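Local coordinates for protein glucoamylase (Thermoanaerobacterium thermosaccharolyticum, PDB 1LF9) that hydrolyses terminal alpha-1,4-linked glucose from the non-reducing ends of starch-type chains, releasing beta-D-glucose, and also cleaves isomaltose, at residues W32-K37 with W325-R330; T69-E74 with H158-G163; Y317-S322 with G335-V340. All coordinates share one frame; numbering follows the deposited sequence.

Interactions 1 and 3 draw on one long connection between helices 296-306 and 342-355 of the catalytic domain, whereas interaction 2 belongs entirely to the N-terminal beta domain. Interaction 1 crosses from one domain to the other and is only partly buried, with a water among its links; interactions 2 and 3 are buried, and interaction 3 lies closest to the centre of the chain, against the bound inhibitor. Together they illustrate how loops can be fixed largely by backbone bonds. Chemistry shifts with place: glycine and water at the domain junction, side-chain amide and carboxylate in the beta domain, a tyrosine ring against the inhibitor at the active site. Trp32 joins interactions 1 and 2 by packing on His158 and Asn161.

Interaction 1. Residues W32-K37 with W325-R330; sequences WASAQK and WGDGQR
Gly326 O takes two backbone N-H groups, from Trp32 at 3.0 Å across the contact and from Gln329 within its own turn, and they arrive from opposite faces of the carbonyl plane. The bond from Trp32 N is bent, 137° at the hydrogen, and the same N-H reaches Gln329 O only weakly. Further along, the chains press together without side chains: Asp327 CA lies 3.1 Å from Trp32 O in a CA-H...O contact, and Gly326 CA makes a longer one with Ala33 O. A CB on Gly326 would run into Ala33 O, so the close approach depends on glycine. Residues 326-328 form a short 3-10 segment in the loop between helices 296-306 and 342-355 of the (alpha/alpha)6 catalytic barrel, while 32-37 comes from the N-terminal beta-sandwich domain, making this a junction between domains. Asp327 has CG between its backbone N and carbonyl carbon (chi1 48°), which lays the carboxylate alongside Ser34, with OD1 3.5 Å from Ser34 CA. Its other oxygen, OD2, accepts from a water 2.7 Å away that also bonds Ser34 OG, a hydroxyl held in addition by Asp647. Within 325-330 Gln329 folds back, and NE2 binds Trp325 O at 2.9 Å with that oxygen in its amide plane. The Trp32 ring sets CD1 3.8 Å from Arg330 O, and NE1 bonds Asp332 O. Trp325 CB points away from 32-37; its indole, about 7 Å from the bound inhibitor at their nearest atoms, probably contributes to substrate binding, as in a close relative.

Interaction 2. Residues T69-E74 with H158-G163; sequences TADVKE and HIKNQG
Ala70 and Asn161 exchange two hydrogen bonds: Asn161 N gives to Ala70 O at 2.8 Å, nearly in line with the carbonyl, while Ala70 N gives to Asn161 OD1 at 3.0 Å from well above the amide plane. Asp71 grips the same loop twice. Its backbone O accepts from His158 N at 2.8 Å, and OD2 offers its anti lone pair to Lys160 N at 2.9 Å, a straight bond of 166°. CG of Asp71 sits beside its own backbone N (chi1 -55°), which carries the carboxylate over to that amide. Lys73 runs side by side with His158, and its CB stands 3.6 Å above the centre of the imidazole in a CH-pi contact; Gly163 CA covers the opposite face, toward the rim. In the second shell, one carboxylate, that of Asp30, fixes both side chains, through a salt bridge to Lys73 NZ and a hydrogen bond to His158 NE2. Asn161 is steadied by Asp68 O, which receives ND2. Lys73 and Glu74 face Asp156 as a classic beta bulge. Strand 70-80 runs antiparallel between strands 58-63 and 150-157, and Ile159 reaches across to strands 177-183 and 186-192 of the other sheet.

Interaction 3. Residues Y317-S322 with G335-V340; sequences YIASLS and GGYHLV. With AC1 (4,6-dideoxy-4-{[(1S,4R,5S,6S)-4,5,6-trihydroxy-3-(hydroxymethyl)cyclohex-2-en-1-yl]amino}-alpha-D-glucopyranose), chain C.
Tyr337 CB rests 3.6 Å from Ser320 CB, and from there the side chain leads out of the paired loops toward the bound inhibitor. CG and CD2 still lie near Ser320 CB, and CD2 is also 4.2 Å from Ala319 CB. Next along that side of the ring, CE2 comes 3.5 Å from O6B of AC1, while CE1 meets AC1 C6 at 3.7 Å. CZ and OH face AC1 C7B, OH at 3.3 Å, and the hydroxyl is hydrogen-bonded to Tyr581 OH and Glu636 OE1, which fix where the phenol ends. A phenylalanine here would probably leave Tyr581 and Glu636 without this hydroxyl partner and the ring freer to shift against the inhibitor. The backbone of Tyr337 is gripped at both ends: its N gives to Ser322 O at a straight 163°, and its O accepts from Ser320 N at 3.1 Å. Ala319 N adds a bond to Leu339 O, also 3.1 Å. Behind these backbone bonds Ile318, extended beyond CG1 (chi2 173°), puts CD1 3.8 Å from His338 CB. The two segments run in nearly opposite directions, and a type II' turn from Gly335 to His338, with Gly336 at positive phi, starts the second. AC1 is the acarviosine unit of acarbose-type inhibitors and also bonds Glu438, the probable proton donor; Ala319 and Tyr337 thus line the active-site pocket of a family 15 (alpha/alpha)6 barrel.

Interaction 1. Residues W32-K37 with W325-R330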
loop_
_atom_site.group_PDB
_atom_site.type_symbol
_atom_site.label_atom_id
_atom_site.label_comp_id
_atom_site.label_asym_id
_atom_site.label_seq_id
_atom_site.Cartn_x
_atom_site.Cartn_y
_atom_site.Cartn_z
ATOM N N TRP A 32 13.493 -0.064 8.021
ATOM C CA TRP A 32 12.126 -0.545 8.036
ATOM C C TRP A 32 12.154 -1.905 7.349
ATOM O O TRP A 32 13.230 -2.406 7.003
ATOM C CB TRP A 32 11.192 0.430 7.324
ATOM C CG TRP A 32 10.903 1.639 8.160
ATOM C CD1 TRP A 32 11.446 2.880 8.027
ATOM C CD2 TRP A 32 10.032 1.699 9.300
ATOM N NE1 TRP A 32 10.970 3.715 9.015
ATOM C CE2 TRP A 32 10.101 3.014 9.809
ATOM C CE3 TRP A 32 9.203 0.766 9.941
ATOM C CZ2 TRP A 32 9.372 3.425 10.928
ATOM C CZ3 TRP A 32 8.477 1.174 11.059
ATOM C CH2 TRP A 32 8.569 2.495 11.540
ATOM N N ALA A 33 10.989 -2.510 7.158
ATOM C CA ALA A 33 10.941 -3.824 6.525
ATOM C C ALA A 33 10.828 -3.788 5.002
ATOM O O ALA A 33 10.592 -2.742 4.396
ATOM C CB ALA A 33 9.786 -4.644 7.111
ATOM N N SER A 34 11.011 -4.952 4.397
ATOM C CA SER A 34 10.898 -5.101 2.959
ATOM C C SER A 34 9.457 -4.741 2.603
ATOM O O SER A 34 8.515 -5.160 3.291
ATOM C CB SER A 34 11.187 -6.554 2.568
ATOM O OG SER A 34 10.879 -6.808 1.202
ATOM N N ALA A 35 9.290 -3.963 1.534
ATOM C CA ALA A 35 7.969 -3.537 1.078
ATOM C C ALA A 35 7.165 -4.641 0.400
ATOM O O ALA A 35 5.948 -4.513 0.241
ATOM C CB ALA A 35 8.104 -2.354 0.134
ATOM N N GLN A 36 7.842 -5.706 -0.027
ATOM C CA GLN A 36 7.175 -6.835 -0.679
ATOM C C GLN A 36 6.445 -7.593 0.417
ATOM O O GLN A 36 7.076 -8.208 1.273
ATOM C CB GLN A 36 8.211 -7.734 -1.364
ATOM C CG GLN A 36 7.738 -9.138 -1.701
ATOM C CD GLN A 36 6.536 -9.185 -2.638
ATOM O OE1 GLN A 36 6.062 -10.268 -2.981
ATOM N NE2 GLN A 36 6.040 -8.019 -3.059
ATOM N N LYS A 37 5.118 -7.534 0.395
ATOM C CA LYS A 37 4.316 -8.184 1.427
ATOM C C LYS A 37 3.626 -9.480 0.991
ATOM O O LYS A 37 3.136 -9.590 -0.126
ATOM C CB LYS A 37 3.261 -7.196 1.937
ATOM C CG LYS A 37 3.819 -5.829 2.374
ATOM C CD LYS A 37 4.822 -5.989 3.492
ATOM C CE LYS A 37 5.311 -4.655 4.021
ATOM N NZ LYS A 37 6.428 -4.848 4.991
ATOM N N TRP A 325 11.159 -0.091 -0.485
ATOM C CA TRP A 325 12.597 -0.216 -0.265
ATOM C C TRP A 325 12.900 0.115 1.190
ATOM O O TRP A 325 13.991 0.566 1.522
ATOM C CB TRP A 325 13.351 0.734 -1.201
ATOM C CG TRP A 325 13.009 0.505 -2.647
ATOM C CD1 TRP A 325 13.342 -0.581 -3.409
ATOM C CD2 TRP A 325 12.189 1.338 -3.476
ATOM N NE1 TRP A 325 12.774 -0.478 -4.656
ATOM C CE2 TRP A 325 12.057 0.687 -4.725
ATOM C CE3 TRP A 325 11.547 2.570 -3.283
ATOM C CZ2 TRP A 325 11.304 1.225 -5.778
ATOM C CZ3 TRP A 325 10.800 3.109 -4.334
ATOM C CH2 TRP A 325 10.686 2.432 -5.565
ATOM N N GLY A 326 11.912 -0.126 2.050
ATOM C CA GLY A 326 12.045 0.163 3.467
ATOM C C GLY A 326 13.232 -0.477 4.154
ATOM O O GLY A 326 13.817 0.110 5.068
ATOM N N ASP A 327 13.584 -1.684 3.729
ATOM C CA ASP A 327 14.712 -2.383 4.316
ATOM C C ASP A 327 16.018 -1.723 3.868
ATOM O O ASP A 327 17.115 -2.197 4.172
ATOM C CB ASP A 327 14.663 -3.877 3.947
ATOM C CG ASP A 327 14.419 -4.118 2.471
ATOM O OD1 ASP A 327 13.701 -3.314 1.831
ATOM O OD2 ASP A 327 14.930 -5.131 1.951
ATOM N N GLY A 328 15.877 -0.606 3.164
ATOM C CA GLY A 328 17.030 0.135 2.693
ATOM C C GLY A 328 16.999 1.586 3.154
ATOM O O GLY A 328 17.837 2.388 2.740
ATOM N N GLN A 329 16.037 1.925 4.010
ATOM C CA GLN A 329 15.897 3.291 4.524
ATOM C C GLN A 329 16.085 3.291 6.046
ATOM O O GLN A 329 15.662 2.353 6.719
ATOM C CB GLN A 329 14.501 3.844 4.193
ATOM C CG GLN A 329 13.955 3.473 2.812
ATOM C CD GLN A 329 14.811 3.990 1.662
ATOM O OE1 GLN A 329 15.046 5.196 1.539
ATOM N NE2 GLN A 329 15.277 3.075 0.809
ATOM N N ARG A 330 16.721 4.327 6.591
ATOM C CA ARG A 330 16.907 4.396 8.039
ATOM C C ARG A 330 15.530 4.455 8.694
ATOM O O ARG A 330 14.595 5.040 8.142
ATOM C CB ARG A 330 17.737 5.629 8.441
ATOM C CG ARG A 330 17.689 5.946 9.954
ATOM C CD ARG A 330 19.042 6.313 10.579
ATOM N NE ARG A 330 19.769 7.385 9.896
ATOM C CZ ARG A 330 19.741 8.671 10.241
ATOM N NH1 ARG A 330 19.016 9.079 11.271
ATOM N NH2 ARG A 330 20.455 9.555 9.552
HETATM O O HOH W 1 13.350 -6.461 0.273
#

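Interaction 2. Residues T69-E74 with H158-G163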
loop_
_atom_site.group_PDB
_atom_site.type_symbol
_atom_site.label_atom_id
_atom_site.label_comp_id
_atom_site.label_asym_id
_atom_site.label_seq_id
_atom_site.Cartn_x
_atom_site.Cartn_y
_atom_site.Cartn_z
ATOM N N THR A 69 0.578 5.096 11.458
ATOM C CA THR A 69 1.463 5.029 12.617
ATOM C C THR A 69 2.023 3.617 12.787
ATOM O O THR A 69 1.403 2.772 13.438
ATOM C CB THR A 69 0.715 5.411 13.914
ATOM O OG1 THR A 69 0.049 6.667 13.735
ATOM C CG2 THR A 69 1.689 5.528 15.075
ATOM N N ALA A 70 3.187 3.364 12.192
ATOM C CA ALA A 70 3.831 2.059 12.293
ATOM C C ALA A 70 4.560 2.022 13.627
ATOM O O ALA A 70 5.210 2.991 14.016
ATOM C CB ALA A 70 4.810 1.858 11.144
ATOM N N ASP A 71 4.453 0.903 14.331
ATOM C CA ASP A 71 5.076 0.775 15.634
ATOM C C ASP A 71 6.021 -0.393 15.712
ATOM O O ASP A 71 6.703 -0.574 16.717
ATOM C CB ASP A 71 4.005 0.601 16.706
ATOM C CG ASP A 71 2.989 1.708 16.688
ATOM O OD1 ASP A 71 1.794 1.404 16.494
ATOM O OD2 ASP A 71 3.387 2.880 16.867
ATOM N N VAL A 72 6.063 -1.188 14.653
ATOM C CA VAL A 72 6.920 -2.364 14.652
ATOM C C VAL A 72 7.601 -2.578 13.313
ATOM O O VAL A 72 7.067 -2.220 12.262
ATOM C CB VAL A 72 6.101 -3.636 14.985
ATOM C CG1 VAL A 72 7.012 -4.839 15.069
ATOM C CG2 VAL A 72 5.342 -3.443 16.286
ATOM N N LYS A 73 8.792 -3.161 13.356
ATOM C CA LYS A 73 9.527 -3.449 12.139
ATOM C C LYS A 73 9.369 -4.929 11.811
ATOM O O LYS A 73 8.973 -5.289 10.704
ATOM C CB LYS A 73 11.015 -3.146 12.302
ATOM C CG LYS A 73 11.806 -3.514 11.056
ATOM C CD LYS A 73 13.263 -3.799 11.345
ATOM C CE LYS A 73 13.973 -4.296 10.084
ATOM N NZ LYS A 73 15.395 -4.668 10.333
ATOM N N GLU A 74 9.687 -5.770 12.793
ATOM C CA GLU A 74 9.623 -7.221 12.657
ATOM C C GLU A 74 9.259 -7.940 13.952
ATOM O O GLU A 74 9.378 -7.403 15.058
ATOM C CB GLU A 74 10.979 -7.811 12.287
ATOM C CG GLU A 74 11.585 -7.470 10.972
ATOM C CD GLU A 74 12.833 -8.291 10.762
ATOM O OE1 GLU A 74 13.704 -8.271 11.660
ATOM O OE2 GLU A 74 12.940 -8.967 9.717
ATOM N N HIS A 158 9.461 -0.221 16.685
ATOM C CA HIS A 158 9.723 1.063 16.033
ATOM C C HIS A 158 8.475 1.901 16.320
ATOM O O HIS A 158 7.784 2.368 15.403
ATOM C CB HIS A 158 9.890 0.890 14.517
ATOM C CG HIS A 158 11.230 0.356 14.101
ATOM N ND1 HIS A 158 11.729 0.518 12.824
ATOM C CD2 HIS A 158 12.163 -0.353 14.779
ATOM C CE1 HIS A 158 12.911 -0.067 12.737
ATOM N NE2 HIS A 158 13.198 -0.604 13.909
ATOM N N ILE A 159 8.193 2.072 17.608
ATOM C CA ILE A 159 7.020 2.804 18.064
ATOM C C ILE A 159 6.917 4.241 17.561
ATOM O O ILE A 159 7.870 5.023 17.632
ATOM C CB ILE A 159 6.937 2.766 19.607
ATOM C CG1 ILE A 159 6.870 1.305 20.063
ATOM C CG2 ILE A 159 5.708 3.535 20.096
ATOM C CD1 ILE A 159 6.861 1.118 21.554
ATOM N N LYS A 160 5.731 4.560 17.049
ATOM C CA LYS A 160 5.416 5.873 16.500
ATOM C C LYS A 160 6.329 6.302 15.364
ATOM O O LYS A 160 6.938 7.375 15.403
ATOM C CB LYS A 160 5.404 6.943 17.597
ATOM C CG LYS A 160 4.255 6.776 18.576
ATOM C CD LYS A 160 3.923 8.077 19.299
ATOM C CE LYS A 160 3.269 9.073 18.357
ATOM N NZ LYS A 160 2.944 10.346 19.055
ATOM N N ASN A 161 6.413 5.442 14.355
ATOM C CA ASN A 161 7.203 5.701 13.160
ATOM C C ASN A 161 8.697 5.952 13.331
ATOM O O ASN A 161 9.281 6.714 12.558
ATOM C CB ASN A 161 6.595 6.867 12.371
ATOM C CG ASN A 161 5.271 6.510 11.722
ATOM O OD1 ASN A 161 5.115 5.425 11.161
ATOM N ND2 ASN A 161 4.316 7.435 11.771
ATOM N N GLN A 162 9.322 5.337 14.332
ATOM C CA GLN A 162 10.767 5.497 14.502
ATOM C C GLN A 162 11.373 4.388 15.357
ATOM O O GLN A 162 10.846 4.038 16.414
ATOM C CB GLN A 162 11.121 6.885 15.075
ATOM C CG GLN A 162 11.097 7.027 16.583
ATOM C CD GLN A 162 11.787 8.308 17.052
ATOM O OE1 GLN A 162 11.446 9.407 16.615
ATOM N NE2 GLN A 162 12.754 8.165 17.954
ATOM N N GLY A 163 12.479 3.834 14.875
ATOM C CA GLY A 163 13.147 2.760 15.581
ATOM C C GLY A 163 14.057 3.216 16.703
ATOM O O GLY A 163 14.233 2.498 17.690
#

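Interaction 3. Residues Y317-S322 with G335-V340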
loop_
_atom_site.group_PDB
_atom_site.type_symbol
_atom_site.label_atom_id
_atom_site.label_comp_id
_atom_site.label_asym_id
_atom_site.label_seq_id
_atom_site.Cartn_x
_atom_site.Cartn_y
_atom_site.Cartn_z
ATOM N N TYR A 317 -8.206 6.581 2.884
ATOM C CA TYR A 317 -7.617 5.374 2.320
ATOM C C TYR A 317 -6.197 5.670 1.859
ATOM O O TYR A 317 -5.969 6.590 1.075
ATOM C CB TYR A 317 -8.474 4.876 1.153
ATOM C CG TYR A 317 -9.736 4.181 1.609
ATOM C CD1 TYR A 317 -9.708 2.847 2.010
ATOM C CD2 TYR A 317 -10.944 4.873 1.699
ATOM C CE1 TYR A 317 -10.849 2.217 2.493
ATOM C CE2 TYR A 317 -12.094 4.250 2.184
ATOM C CZ TYR A 317 -12.038 2.923 2.582
ATOM O OH TYR A 317 -13.162 2.307 3.083
ATOM N N ILE A 318 -5.242 4.889 2.359
ATOM C CA ILE A 318 -3.843 5.084 2.005
ATOM C C ILE A 318 -3.528 4.396 0.695
ATOM O O ILE A 318 -4.287 3.547 0.241
ATOM C CB ILE A 318 -2.900 4.525 3.090
ATOM C CG1 ILE A 318 -3.221 3.050 3.355
ATOM C CG2 ILE A 318 -3.021 5.358 4.365
ATOM C CD1 ILE A 318 -2.231 2.370 4.292
ATOM N N ALA A 319 -2.402 4.763 0.096
ATOM C CA ALA A 319 -1.981 4.182 -1.172
ATOM C C ALA A 319 -1.470 2.748 -1.023
ATOM O O ALA A 319 -1.753 1.884 -1.862
ATOM C CB ALA A 319 -0.902 5.056 -1.801
ATOM N N SER A 320 -0.724 2.497 0.053
ATOM C CA SER A 320 -0.150 1.179 0.308
ATOM C C SER A 320 0.331 1.031 1.749
ATOM O O SER A 320 0.955 1.937 2.309
ATOM C CB SER A 320 1.023 0.939 -0.640
ATOM O OG SER A 320 1.675 -0.279 -0.343
ATOM N N LEU A 321 0.052 -0.124 2.345
ATOM C CA LEU A 321 0.455 -0.374 3.713
ATOM C C LEU A 321 1.880 -0.919 3.742
ATOM O O LEU A 321 2.133 -2.005 4.247
ATOM C CB LEU A 321 -0.524 -1.349 4.386
ATOM C CG LEU A 321 -0.510 -1.379 5.921
ATOM C CD1 LEU A 321 -0.579 0.032 6.502
ATOM C CD2 LEU A 321 -1.691 -2.188 6.408
ATOM N N SER A 322 2.804 -0.149 3.180
ATOM C CA SER A 322 4.207 -0.531 3.153
ATOM C C SER A 322 5.093 0.701 3.062
ATOM O O SER A 322 4.610 1.826 2.917
ATOM C CB SER A 322 4.502 -1.452 1.964
ATOM O OG SER A 322 4.317 -0.789 0.722
ATOM N N GLY A 335 6.555 8.701 5.860
ATOM C CA GLY A 335 5.164 8.422 5.577
ATOM C C GLY A 335 5.037 7.205 4.679
ATOM O O GLY A 335 3.980 6.578 4.622
ATOM N N GLY A 336 6.124 6.860 3.994
ATOM C CA GLY A 336 6.093 5.727 3.087
ATOM C C GLY A 336 4.938 5.917 2.126
ATOM O O GLY A 336 4.771 6.993 1.546
ATOM N N TYR A 337 4.132 4.878 1.951
ATOM C CA TYR A 337 2.972 4.965 1.075
ATOM C C TYR A 337 1.693 4.929 1.920
ATOM O O TYR A 337 0.575 4.931 1.387
ATOM C CB TYR A 337 2.980 3.823 0.056
ATOM C CG TYR A 337 3.629 4.169 -1.272
ATOM C CD1 TYR A 337 4.853 4.841 -1.324
ATOM C CD2 TYR A 337 3.041 3.780 -2.484
ATOM C CE1 TYR A 337 5.478 5.113 -2.543
ATOM C CE2 TYR A 337 3.658 4.045 -3.707
ATOM C CZ TYR A 337 4.879 4.710 -3.727
ATOM O OH TYR A 337 5.521 4.955 -4.919
ATOM N N HIS A 338 1.850 4.890 3.242
ATOM C CA HIS A 338 0.678 4.888 4.103
ATOM C C HIS A 338 0.302 6.345 4.371
ATOM O O HIS A 338 0.329 6.841 5.499
ATOM C CB HIS A 338 0.927 4.088 5.393
ATOM C CG HIS A 338 2.133 4.516 6.166
ATOM N ND1 HIS A 338 2.173 5.682 6.902
ATOM C CD2 HIS A 338 3.337 3.920 6.336
ATOM C CE1 HIS A 338 3.351 5.786 7.492
ATOM N NE2 HIS A 338 4.075 4.730 7.165
ATOM N N LEU A 339 -0.023 7.009 3.266
ATOM C CA LEU A 339 -0.430 8.404 3.209
ATOM C C LEU A 339 -1.627 8.437 2.261
ATOM O O LEU A 339 -1.871 7.479 1.523
ATOM C CB LEU A 339 0.699 9.255 2.632
ATOM C CG LEU A 339 1.635 10.056 3.543
ATOM C CD1 LEU A 339 1.746 9.421 4.923
ATOM C CD2 LEU A 339 2.996 10.152 2.860
ATOM N N VAL A 340 -2.366 9.537 2.265
ATOM C CA VAL A 340 -3.530 9.641 1.405
ATOM C C VAL A 340 -3.318 10.519 0.179
ATOM O O VAL A 340 -3.011 11.702 0.297
ATOM C CB VAL A 340 -4.753 10.189 2.179
ATOM C CG1 VAL A 340 -5.970 10.260 1.249
ATOM C CG2 VAL A 340 -5.050 9.305 3.386
HETATM C C1 AC1 C . 8.699 9.793 -5.999
HETATM O O2 AC1 C . 9.146 10.072 -8.355
HETATM C C2 AC1 C . 8.340 9.339 -7.431
HETATM C C4A AC1 C . 0.835 7.833 -6.906
HETATM C C3 AC1 C . 6.818 9.532 -7.706
HETATM O O3 AC1 C . 6.541 9.100 -9.044
HETATM C C4 AC1 C . 6.025 8.696 -6.673
HETATM N N4A AC1 C . 4.553 8.826 -6.914
HETATM C C5 AC1 C . 6.399 9.236 -5.210
HETATM O O5 AC1 C . 7.877 9.102 -4.998
HETATM C C6 AC1 C . 5.711 8.490 -4.086
HETATM C C1B AC1 C . 3.900 7.492 -7.144
HETATM C C2B AC1 C . 2.972 7.507 -8.400
HETATM O O2B AC1 C . 3.740 7.962 -9.492
HETATM C C3B AC1 C . 1.696 8.356 -8.154
HETATM O O3B AC1 C . 0.874 8.346 -9.295
HETATM O O4 AC1 C . 0.082 8.944 -6.457
HETATM C C5B AC1 C . 1.711 7.192 -5.774
HETATM C C7B AC1 C . 3.105 7.056 -5.894
HETATM C C6B AC1 C . 1.019 6.693 -4.509
HETATM O O6B AC1 C . 0.587 5.335 -4.706
#